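Local structure of endoglucanase FnCel5A (Fervidobacterium nodosum, 3RJY) at residues I24-A29 with V40-E45; I99-H104 with I141-A146; G259-Y264 with L290-F295. The protein probably hydrolyses internal beta-1,4-glucosidic bonds of cellulose, as an endoglucanase of glycoside hydrolase family 5. All blocks are in the same frame, centred on the assembly; numbering follows the deposited sequence.

In the fold
The three contacts illustrate how a TIM barrel divides its labour: all lie in the buried interior at the C-terminal ends of the strands, none at the surface, yet their chemistry differs. Interaction 1, centred about 13 Å from the middle of the chain, is mostly apolar and ties the first strand's exit to the loop leading toward helix 45-53. Interactions 2 and 3 lie nearer the middle, carry polar and aromatic groups, and share one glucose. The first and last strands are neighbours in the closed sheet, so interactions 1 and 3 touch, Asn25 N approaching Tyr292 O at 2.8 Å. Interactions 2 and 3 meet where His103 and Asn143 pack near Glu260.

Interaction 1 of 3, residues I24-A29 with V40-E45; sequences INMGNA and VYIEDE. With GLC (alpha-D-glucopyranose), chain B.
Met26 and Ile42 cross obliquely where the first strand of a TIM barrel runs out into its C-terminal loop. Met26 CG is set anti to the backbone N (chi1 -178°), and both later torsions are bent, so that the chain slants across the isoleucine, CG on its CD1 end and CE near its CG2 branch. Met26 CG meets Ile42 CD1 at 3.6 Å, while Met26 CE lies 4.0 Å from Ile42 CG2. From another direction the methyl of Ala29 presses on the same isoleucine, with Ala29 CB 3.6 Å from Ile42 CG1. The branched side chain thus fills the bay between two residues of 24-29, and behind it Phe47 and Val87 close the hydrophobic layer against helices 45-53 and 78-93.

Val40 works differently, lying against backbone. Its CG2 stands 3.6 Å from Gly27 O, and its CG1 is only loosely packed on the methionine sulfur. The main chains add one long, bent hydrogen bond, Val40 N to Asn28 O at 3.3 Å (137° at the hydrogen), the donor tilted well off the carbonyl plane. Beside it runs a CA-H...O contact from Ala29 CA to Val40 O, also 3.3 Å.

The chain turns at Met26 in an inverse gamma turn, its Gly27 N to Asn25 O bond weak. Farther along, Glu31 receives the amides of Asn28 and Ala29. Asn28, with Trp38, belongs to a glucose pocket: its CB faces the valine, while its OD1 leads away to the sugar, accepting a weak 3.5 Å hydrogen bond from glucose O3.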
loop_
_atom_site.group_PDB
_atom_site.type_symbol
_atom_site.label_atom_id
_atom_site.label_comp_id
_atom_site.label_asym_id
_atom_site.label_seq_id
_atom_site.Cartn_x
_atom_site.Cartn_y
_atom_site.Cartn_z
ATOM N N ILE A 24 6.968 5.396 0.159
ATOM C CA ILE A 24 5.999 6.191 -0.585
ATOM C C ILE A 24 5.321 5.327 -1.650
ATOM O O ILE A 24 5.920 4.390 -2.159
ATOM C CB ILE A 24 6.658 7.480 -1.183
ATOM C CG1 ILE A 24 5.605 8.528 -1.557
ATOM C CG2 ILE A 24 7.576 7.152 -2.317
ATOM C CD1 ILE A 24 6.162 9.936 -1.674
ATOM N N ASN A 25 4.052 5.622 -1.917
ATOM C CA ASN A 25 3.269 4.928 -2.942
ATOM C C ASN A 25 3.442 5.608 -4.307
ATOM O O ASN A 25 3.371 6.829 -4.406
ATOM C CB ASN A 25 1.788 4.945 -2.553
ATOM C CG ASN A 25 1.413 3.844 -1.584
ATOM O OD1 ASN A 25 1.043 2.738 -1.994
ATOM N ND2 ASN A 25 1.466 4.145 -0.293
ATOM N N MET A 26 3.659 4.813 -5.349
ATOM C CA MET A 26 3.659 5.314 -6.721
ATOM C C MET A 26 2.211 5.238 -7.237
ATOM O O MET A 26 1.838 4.317 -7.955
ATOM C CB MET A 26 4.631 4.481 -7.565
ATOM C CG MET A 26 4.780 4.908 -9.001
ATOM S SD MET A 26 5.530 6.534 -9.281
ATOM C CE MET A 26 7.206 6.317 -8.678
ATOM N N GLY A 27 1.405 6.213 -6.826
ATOM C CA GLY A 27 -0.050 6.191 -7.020
ATOM C C GLY A 27 -0.431 6.667 -8.396
ATOM O O GLY A 27 0.368 7.318 -9.063
ATOM N N ASN A 28 -1.646 6.308 -8.824
ATOM C CA ASN A 28 -2.229 6.765 -10.099
ATOM C C ASN A 28 -1.435 6.396 -11.362
ATOM O O ASN A 28 -1.521 7.084 -12.376
ATOM C CB ASN A 28 -2.550 8.266 -10.021
ATOM C CG ASN A 28 -3.472 8.583 -8.863
ATOM O OD1 ASN A 28 -4.557 8.037 -8.771
ATOM N ND2 ASN A 28 -3.029 9.442 -7.956
ATOM N N ALA A 29 -0.722 5.271 -11.285
ATOM C CA ALA A 29 0.145 4.762 -12.345
ATOM C C ALA A 29 -0.324 3.389 -12.885
ATOM O O ALA A 29 -1.226 3.330 -13.717
ATOM C CB ALA A 29 1.603 4.695 -11.851
ATOM N N VAL A 40 -0.131 9.506 -14.130
ATOM C CA VAL A 40 1.251 9.195 -13.817
ATOM C C VAL A 40 1.735 8.033 -14.656
ATOM O O VAL A 40 1.131 6.956 -14.664
ATOM C CB VAL A 40 1.473 8.887 -12.301
ATOM C CG1 VAL A 40 2.964 8.726 -12.011
ATOM C CG2 VAL A 40 0.875 9.984 -11.410
ATOM N N TYR A 41 2.819 8.282 -15.376
ATOM C CA TYR A 41 3.573 7.258 -16.062
ATOM C C TYR A 41 4.855 7.169 -15.248
ATOM O O TYR A 41 5.479 8.194 -14.951
ATOM C CB TYR A 41 3.903 7.687 -17.503
ATOM C CG TYR A 41 4.741 6.655 -18.210
ATOM C CD1 TYR A 41 4.140 5.561 -18.832
ATOM C CD2 TYR A 41 6.128 6.743 -18.225
ATOM C CE1 TYR A 41 4.895 4.582 -19.459
ATOM C CE2 TYR A 41 6.901 5.745 -18.840
ATOM C CZ TYR A 41 6.265 4.673 -19.453
ATOM O OH TYR A 41 6.994 3.698 -20.083
ATOM N N ILE A 42 5.244 5.968 -14.855
ATOM C CA ILE A 42 6.433 5.834 -14.018
ATOM C C ILE A 42 7.700 5.994 -14.863
ATOM O O ILE A 42 8.073 5.091 -15.611
ATOM C CB ILE A 42 6.446 4.497 -13.222
ATOM C CG1 ILE A 42 5.093 4.258 -12.548
ATOM C CG2 ILE A 42 7.608 4.480 -12.209
ATOM C CD1 ILE A 42 4.958 2.880 -11.912
ATOM N N GLU A 43 8.336 7.160 -14.754
ATOM C CA GLU A 43 9.653 7.400 -15.365
ATOM C C GLU A 43 10.724 6.793 -14.492
ATOM O O GLU A 43 10.578 6.775 -13.265
ATOM C CB GLU A 43 9.946 8.901 -15.517
ATOM C CG GLU A 43 8.892 9.690 -16.286
ATOM C CD GLU A 43 8.929 9.458 -17.783
ATOM O OE1 GLU A 43 9.907 8.863 -18.275
ATOM O OE2 GLU A 43 7.960 9.874 -18.461
ATOM N N ASP A 44 11.799 6.316 -15.116
ATOM C CA ASP A 44 12.889 5.646 -14.398
ATOM C C ASP A 44 13.492 6.522 -13.301
ATOM O O ASP A 44 13.870 6.014 -12.232
ATOM C CB ASP A 44 14.034 5.258 -15.349
ATOM C CG ASP A 44 13.715 4.060 -16.243
ATOM O OD1 ASP A 44 12.575 3.554 -16.285
ATOM O OD2 ASP A 44 14.638 3.644 -16.955
ATOM N N GLU A 45 13.612 7.821 -13.583
ATOM C CA GLU A 45 14.275 8.765 -12.674
ATOM C C GLU A 45 13.497 9.022 -11.386
ATOM O O GLU A 45 14.090 9.425 -10.403
ATOM C CB GLU A 45 14.601 10.103 -13.379
ATOM C CG GLU A 45 13.377 10.934 -13.764
ATOM C CD GLU A 45 13.691 12.419 -13.993
ATOM O OE1 GLU A 45 12.733 13.249 -13.964
ATOM O OE2 GLU A 45 14.888 12.756 -14.194
HETATM C C1 GLC B . -8.373 9.452 -7.499
HETATM C C2 GLC B . -7.533 9.561 -8.760
HETATM C C3 GLC B . -8.216 8.825 -9.902
HETATM C C4 GLC B . -8.871 7.481 -9.529
HETATM C C5 GLC B . -9.455 7.391 -8.113
HETATM C C6 GLC B . -9.738 5.933 -7.706
HETATM O O1 GLC B . -9.569 10.142 -7.740
HETATM O O2 GLC B . -7.314 10.910 -9.131
HETATM O O3 GLC B . -7.230 8.634 -10.876
HETATM O O4 GLC B . -9.950 7.273 -10.417
HETATM O O5 GLC B . -8.650 8.092 -7.177
HETATM O O6 GLC B . -9.215 5.536 -6.452
#

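Interaction 2 of 3, residues I99-H104 with I141-A146; sequences IINCHH and IFNEPA. With GLC (alpha-D-glucopyranose), chain C; GLC (alpha-D-glucopyranose), chain D.
A chi1 of 177° turns the Asn143 amide away from its own N and out over one face of the His103 ring, while the histidine's own chi1 of -149°, off any staggered position, swings the imidazole back to meet it. This pairing sits at the mouth of the TIM barrel, where the loops following its third and fourth strands come together at an angle. Amide and ring are stacked with planes only 13° apart. Nearer the backbone, the CB of Asn143 makes a CH-pi contact 3.8 Å from the centroid of the His103 ring, so both the methylene and the flat amide lie on the imidazole. On its far side from the backbone, that ring turns an edge to a bound glucose, His103 CE1 standing 3.3 Å from sugar O1.

The backbones fix this register. Asn143 N donates to Cys102 O at 3.0 Å, arriving almost straight out from the carbonyl. The same oxygen is approached by Phe142 CD1 at 3.4 Å, and Cys102 CB rests against Ile141 O at the same separation. Phe142 packs in turn on Trp154 of helix 151-166 and meets the ring of Tyr109.

A water stitches the ends of the two segments together, taking the His104 N-H at 2.9 Å and donating to Asn143 O at 2.7 Å. Next in the chain, Glu144 is directed to a second glucose pocket, its side chain extended beyond CG, and its OE2 is held by a hydrogen bond with His203 ND1.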
loop_
_atom_site.group_PDB
_atom_site.type_symbol
_atom_site.label_atom_id
_atom_site.label_comp_id
_atom_site.label_asym_id
_atom_site.label_seq_id
_atom_site.Cartn_x
_atom_site.Cartn_y
_atom_site.Cartn_z
ATOM N N ILE A 99 7.664 -2.943 -3.118
ATOM C CA ILE A 99 6.457 -3.717 -2.836
ATOM C C ILE A 99 5.564 -3.705 -4.066
ATOM O O ILE A 99 5.142 -2.639 -4.538
ATOM C CB ILE A 99 5.686 -3.161 -1.623
ATOM C CG1 ILE A 99 6.594 -3.177 -0.376
ATOM C CG2 ILE A 99 4.324 -3.916 -1.409
ATOM C CD1 ILE A 99 6.222 -2.161 0.657
ATOM N N ILE A 100 5.286 -4.892 -4.600
ATOM C CA ILE A 100 4.329 -4.987 -5.704
ATOM C C ILE A 100 3.070 -5.675 -5.197
ATOM O O ILE A 100 3.145 -6.649 -4.452
ATOM C CB ILE A 100 4.915 -5.690 -6.971
ATOM C CG1 ILE A 100 5.443 -7.102 -6.663
ATOM C CG2 ILE A 100 6.040 -4.878 -7.534
ATOM C CD1 ILE A 100 5.846 -7.908 -7.910
ATOM N N ASN A 101 1.918 -5.144 -5.574
ATOM C CA ASN A 101 0.646 -5.734 -5.138
ATOM C C ASN A 101 -0.278 -6.118 -6.293
ATOM O O ASN A 101 0.123 -6.042 -7.461
ATOM C CB ASN A 101 -0.064 -4.830 -4.126
ATOM C CG ASN A 101 -0.736 -3.625 -4.765
ATOM O OD1 ASN A 101 -0.964 -3.581 -5.988
ATOM N ND2 ASN A 101 -1.083 -2.648 -3.933
ATOM N N CYS A 102 -1.475 -6.594 -5.945
ATOM C CA CYS A 102 -2.620 -6.590 -6.848
ATOM C C CYS A 102 -3.623 -5.563 -6.285
ATOM O O CYS A 102 -3.935 -5.593 -5.103
ATOM C CB CYS A 102 -3.237 -7.988 -6.969
ATOM S SG CYS A 102 -4.470 -8.124 -8.301
ATOM N N HIS A 103 -4.093 -4.645 -7.127
ATOM C CA HIS A 103 -4.823 -3.453 -6.679
ATOM C C HIS A 103 -6.023 -3.223 -7.612
ATOM O O HIS A 103 -5.895 -3.365 -8.834
ATOM C CB HIS A 103 -3.860 -2.262 -6.799
ATOM C CG HIS A 103 -4.064 -1.161 -5.799
ATOM N ND1 HIS A 103 -5.041 -0.196 -5.934
ATOM C CD2 HIS A 103 -3.346 -0.812 -4.704
ATOM C CE1 HIS A 103 -4.947 0.670 -4.941
ATOM N NE2 HIS A 103 -3.920 0.324 -4.183
ATOM N N HIS A 104 -7.175 -2.859 -7.058
ATOM C CA HIS A 104 -8.365 -2.505 -7.879
ATOM C C HIS A 104 -8.879 -3.668 -8.769
ATOM O O HIS A 104 -9.187 -3.487 -9.961
ATOM C CB HIS A 104 -8.102 -1.260 -8.747
ATOM C CG HIS A 104 -7.909 0.018 -7.978
ATOM N ND1 HIS A 104 -8.580 0.304 -6.809
ATOM C CD2 HIS A 104 -7.133 1.100 -8.236
ATOM C CE1 HIS A 104 -8.213 1.499 -6.371
ATOM N NE2 HIS A 104 -7.345 2.006 -7.226
ATOM N N ILE A 141 -0.516 -9.497 -1.434
ATOM C CA ILE A 141 -1.498 -10.342 -2.148
ATOM C C ILE A 141 -2.624 -9.509 -2.752
ATOM O O ILE A 141 -2.903 -9.604 -3.949
ATOM C CB ILE A 141 -2.046 -11.502 -1.251
ATOM C CG1 ILE A 141 -0.940 -12.542 -1.008
ATOM C CG2 ILE A 141 -3.287 -12.145 -1.881
ATOM C CD1 ILE A 141 -1.247 -13.546 0.094
ATOM N N PHE A 142 -3.242 -8.670 -1.928
ATOM C CA PHE A 142 -4.327 -7.821 -2.399
ATOM C C PHE A 142 -4.460 -6.551 -1.598
ATOM O O PHE A 142 -4.261 -6.557 -0.388
ATOM C CB PHE A 142 -5.676 -8.567 -2.369
ATOM C CG PHE A 142 -6.788 -7.815 -3.058
ATOM C CD1 PHE A 142 -6.673 -7.472 -4.408
ATOM C CD2 PHE A 142 -7.931 -7.429 -2.359
ATOM C CE1 PHE A 142 -7.707 -6.753 -5.065
ATOM C CE2 PHE A 142 -8.962 -6.728 -2.999
ATOM C CZ PHE A 142 -8.850 -6.390 -4.350
ATOM N N ASN A 143 -4.852 -5.485 -2.284
ATOM C CA ASN A 143 -5.137 -4.194 -1.674
ATOM C C ASN A 143 -6.574 -4.062 -1.185
ATOM O O ASN A 143 -7.522 -4.166 -1.970
ATOM C CB ASN A 143 -4.823 -3.064 -2.660
ATOM C CG ASN A 143 -5.166 -1.682 -2.111
ATOM O OD1 ASN A 143 -6.167 -1.061 -2.508
ATOM N ND2 ASN A 143 -4.331 -1.184 -1.226
ATOM N N GLU A 144 -6.714 -3.831 0.120
ATOM C CA GLU A 144 -7.982 -3.472 0.736
ATOM C C GLU A 144 -9.121 -4.424 0.393
ATOM O O GLU A 144 -10.018 -4.065 -0.392
ATOM C CB GLU A 144 -8.368 -2.032 0.398
ATOM C CG GLU A 144 -7.492 -0.987 1.079
ATOM C CD GLU A 144 -7.962 0.440 0.829
ATOM O OE1 GLU A 144 -9.093 0.642 0.344
ATOM O OE2 GLU A 144 -7.181 1.366 1.107
ATOM N N PRO A 145 -9.086 -5.644 0.969
ATOM C CA PRO A 145 -10.242 -6.521 0.859
ATOM C C PRO A 145 -11.467 -5.828 1.431
ATOM O O PRO A 145 -11.366 -5.101 2.435
ATOM C CB PRO A 145 -9.845 -7.727 1.722
ATOM C CG PRO A 145 -8.357 -7.704 1.720
ATOM C CD PRO A 145 -7.991 -6.274 1.737
ATOM N N ALA A 146 -12.604 -6.028 0.783
ATOM C CA ALA A 146 -13.841 -5.334 1.146
ATOM C C ALA A 146 -15.074 -5.938 0.464
ATOM O O ALA A 146 -14.966 -6.823 -0.405
ATOM C CB ALA A 146 -13.733 -3.858 0.806
HETATM C C1 GLC C . -12.325 3.391 1.651
HETATM C C2 GLC C . -11.477 2.906 2.843
HETATM C C3 GLC C . -10.133 3.612 2.938
HETATM C C4 GLC C . -9.360 3.610 1.620
HETATM C C5 GLC C . -10.263 3.884 0.423
HETATM C C6 GLC C . -10.139 2.841 -0.714
HETATM O O1 GLC C . -13.603 3.889 2.071
HETATM O O2 GLC C . -12.183 3.048 4.050
HETATM O O3 GLC C . -9.366 2.924 3.886
HETATM O O4 GLC C . -8.399 4.644 1.642
HETATM O O5 GLC C . -11.588 4.294 0.819
HETATM O O6 GLC C . -8.835 3.092 -1.225
HETATM C C1 GLC D . -6.387 5.029 -3.867
HETATM C C2 GLC D . -5.994 5.355 -2.413
HETATM C C3 GLC D . -7.100 6.065 -1.647
HETATM C C4 GLC D . -7.669 7.271 -2.393
HETATM C C5 GLC D . -7.852 6.992 -3.880
HETATM C C6 GLC D . -7.202 8.050 -4.804
HETATM O O1 GLC D . -6.281 3.626 -4.148
HETATM O O2 GLC D . -5.601 4.193 -1.727
HETATM O O3 GLC D . -6.547 6.525 -0.445
HETATM O O4 GLC D . -8.949 7.573 -1.881
HETATM O O5 GLC D . -7.655 5.602 -4.206
HETATM O O6 GLC D . -6.035 8.765 -4.403
HETATM O O HOH W 1 -7.812 -2.699 -4.275
#

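Interaction 3 of 3, residues G259-Y264 with L290-F295; sequences GEFGAY and LAYWEF. With GLC (alpha-D-glucopyranose), chain D.
Glu260 and Trp293 run alongside each other toward the sugar, carboxylate and indole planes 28° apart, and both reach the same glucose, the carboxylate and the sugar lying on one side of the indole. Trp293 NE1 donates to glucose O6 at 2.8 Å, and the sugar's C2 rides over that indole face. Glu260 OE1 accepts from glucose O2, though that bond is modelled too short for its length to be trusted. Replacing Trp293 with an alanine would probably leave glucose O6 without its donor and strip the platform from beneath the sugar ring.

Behind this first shell, the opposite indole face rests on Glu294 CG, beyond the cis peptide that joins the two residues. Arg59 forms a salt bridge with Glu260 OE2. A bond straight at its hydrogen (168°), its donor above the carbonyl plane, joins Trp293 N to Phe261 O at 2.9 Å. Further down, the edge of Tyr292 meets the face of Phe261 in a T-shaped stack, centroids 5.5 Å apart. Tyr292 OH bonds to Phe299 O and, through a water, reaches Ala263 N. Strands 256-261 and 289-292, linked through helix 269-285, thus form the last beta-alpha-beta unit of a TIM barrel, with its sugar site at their C-terminal ends.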
loop_
_atom_site.group_PDB
_atom_site.type_symbol
_atom_site.label_atom_id
_atom_site.label_comp_id
_atom_site.label_asym_id
_atom_site.label_seq_id
_atom_site.Cartn_x
_atom_site.Cartn_y
_atom_site.Cartn_z
ATOM N N GLY A 259 0.307 0.856 5.217
ATOM C CA GLY A 259 0.537 0.807 3.772
ATOM C C GLY A 259 0.239 2.081 3.018
ATOM O O GLY A 259 0.861 2.342 1.992
ATOM N N GLU A 260 -0.719 2.864 3.532
ATOM C CA GLU A 260 -1.150 4.137 2.937
ATOM C C GLU A 260 -1.632 5.064 4.027
ATOM O O GLU A 260 -2.312 4.630 4.963
ATOM C CB GLU A 260 -2.328 3.967 1.966
ATOM C CG GLU A 260 -2.143 2.993 0.808
ATOM C CD GLU A 260 -3.383 2.912 -0.078
ATOM O OE1 GLU A 260 -4.378 3.600 0.237
ATOM O OE2 GLU A 260 -3.367 2.160 -1.080
ATOM N N PHE A 261 -1.293 6.345 3.876
ATOM C CA PHE A 261 -1.788 7.412 4.728
ATOM C C PHE A 261 -1.524 8.714 3.989
ATOM O O PHE A 261 -0.480 8.869 3.374
ATOM C CB PHE A 261 -1.143 7.393 6.140
ATOM C CG PHE A 261 0.314 7.850 6.179
ATOM C CD1 PHE A 261 1.340 7.020 5.714
ATOM C CD2 PHE A 261 0.649 9.103 6.696
ATOM C CE1 PHE A 261 2.686 7.445 5.752
ATOM C CE2 PHE A 261 1.975 9.538 6.723
ATOM C CZ PHE A 261 2.998 8.710 6.258
ATOM N N GLY A 262 -2.484 9.629 4.022
ATOM C CA GLY A 262 -2.331 10.916 3.334
ATOM C C GLY A 262 -3.613 11.720 3.415
ATOM O O GLY A 262 -4.678 11.158 3.638
ATOM N N ALA A 263 -3.498 13.039 3.252
ATOM C CA ALA A 263 -4.652 13.936 3.166
ATOM C C ALA A 263 -4.648 14.624 1.809
ATOM O O ALA A 263 -3.608 15.085 1.339
ATOM C CB ALA A 263 -4.645 14.977 4.303
ATOM N N TYR A 264 -5.828 14.692 1.195
ATOM C CA TYR A 264 -5.969 15.231 -0.160
ATOM C C TYR A 264 -5.612 16.717 -0.183
ATOM O O TYR A 264 -5.864 17.438 0.788
ATOM C CB TYR A 264 -7.385 14.961 -0.696
ATOM C CG TYR A 264 -7.625 15.330 -2.153
ATOM C CD1 TYR A 264 -6.749 14.924 -3.167
ATOM C CD2 TYR A 264 -8.768 16.043 -2.518
ATOM C CE1 TYR A 264 -6.993 15.252 -4.514
ATOM C CE2 TYR A 264 -9.035 16.371 -3.851
ATOM C CZ TYR A 264 -8.146 15.982 -4.841
ATOM O OH TYR A 264 -8.432 16.331 -6.150
ATOM N N LEU A 290 5.936 2.407 7.188
ATOM C CA LEU A 290 4.890 3.250 6.589
ATOM C C LEU A 290 5.190 3.696 5.172
ATOM O O LEU A 290 6.336 3.703 4.749
ATOM C CB LEU A 290 4.581 4.463 7.484
ATOM C CG LEU A 290 5.724 5.391 7.896
ATOM C CD1 LEU A 290 6.031 6.412 6.777
ATOM C CD2 LEU A 290 5.362 6.090 9.173
ATOM N N ALA A 291 4.135 4.043 4.437
ATOM C CA ALA A 291 4.269 4.490 3.065
ATOM C C ALA A 291 3.217 5.552 2.787
ATOM O O ALA A 291 2.022 5.308 2.890
ATOM C CB ALA A 291 4.145 3.312 2.092
ATOM N N TYR A 292 3.682 6.741 2.451
ATOM C CA TYR A 292 2.811 7.870 2.196
ATOM C C TYR A 292 2.066 7.690 0.870
ATOM O O TYR A 292 2.637 7.243 -0.125
ATOM C CB TYR A 292 3.611 9.187 2.210
ATOM C CG TYR A 292 2.743 10.408 1.985
ATOM C CD1 TYR A 292 2.064 11.019 3.052
ATOM C CD2 TYR A 292 2.574 10.934 0.700
ATOM C CE1 TYR A 292 1.271 12.139 2.848
ATOM C CE2 TYR A 292 1.773 12.050 0.480
ATOM C CZ TYR A 292 1.116 12.644 1.551
ATOM O OH TYR A 292 0.314 13.746 1.324
ATOM N N TRP A 293 0.772 7.997 0.899
ATOM C CA TRP A 293 -0.041 8.100 -0.308
ATOM C C TRP A 293 -0.224 9.589 -0.688
ATOM O O TRP A 293 -0.902 10.326 0.021
ATOM C CB TRP A 293 -1.410 7.425 -0.099
ATOM C CG TRP A 293 -2.251 7.385 -1.356
ATOM C CD1 TRP A 293 -3.153 8.331 -1.775
ATOM C CD2 TRP A 293 -2.259 6.353 -2.360
ATOM N NE1 TRP A 293 -3.716 7.954 -2.975
ATOM C CE2 TRP A 293 -3.198 6.740 -3.352
ATOM C CE3 TRP A 293 -1.575 5.144 -2.513
ATOM C CZ2 TRP A 293 -3.450 5.962 -4.499
ATOM C CZ3 TRP A 293 -1.838 4.353 -3.649
ATOM C CH2 TRP A 293 -2.775 4.763 -4.617
ATOM N N GLU A 294 0.387 10.052 -1.777
ATOM C CA GLU A 294 1.249 9.283 -2.682
ATOM C C GLU A 294 2.354 10.187 -3.236
ATOM O O GLU A 294 2.507 11.342 -2.808
ATOM C CB GLU A 294 0.444 8.615 -3.828
ATOM C CG GLU A 294 -0.850 9.334 -4.255
ATOM C CD GLU A 294 -0.621 10.630 -5.022
ATOM O OE1 GLU A 294 -1.565 11.451 -5.041
ATOM O OE2 GLU A 294 0.474 10.822 -5.619
ATOM N N PHE A 295 3.105 9.668 -4.202
ATOM C CA PHE A 295 4.284 10.357 -4.745
ATOM C C PHE A 295 4.037 11.754 -5.372
ATOM O O PHE A 295 4.633 12.741 -4.931
ATOM C CB PHE A 295 5.028 9.419 -5.719
ATOM C CG PHE A 295 6.223 10.041 -6.383
ATOM C CD1 PHE A 295 7.158 10.763 -5.642
ATOM C CD2 PHE A 295 6.426 9.879 -7.746
ATOM C CE1 PHE A 295 8.252 11.341 -6.255
ATOM C CE2 PHE A 295 7.534 10.438 -8.364
ATOM C CZ PHE A 295 8.443 11.171 -7.622
HETATM C C1 GLC D . -6.387 5.029 -3.867
HETATM C C2 GLC D . -5.994 5.355 -2.413
HETATM C C3 GLC D . -7.100 6.065 -1.647
HETATM C C4 GLC D . -7.669 7.271 -2.393
HETATM C C5 GLC D . -7.852 6.992 -3.880
HETATM C C6 GLC D . -7.202 8.050 -4.804
HETATM O O1 GLC D . -6.281 3.626 -4.148
HETATM O O2 GLC D . -5.601 4.193 -1.727
HETATM O O3 GLC D . -6.547 6.525 -0.445
HETATM O O4 GLC D . -8.949 7.573 -1.881
HETATM O O5 GLC D . -7.655 5.602 -4.206
HETATM O O6 GLC D . -6.035 8.765 -4.403
HETATM O O HOH W 2 -1.076 14.597 3.505
#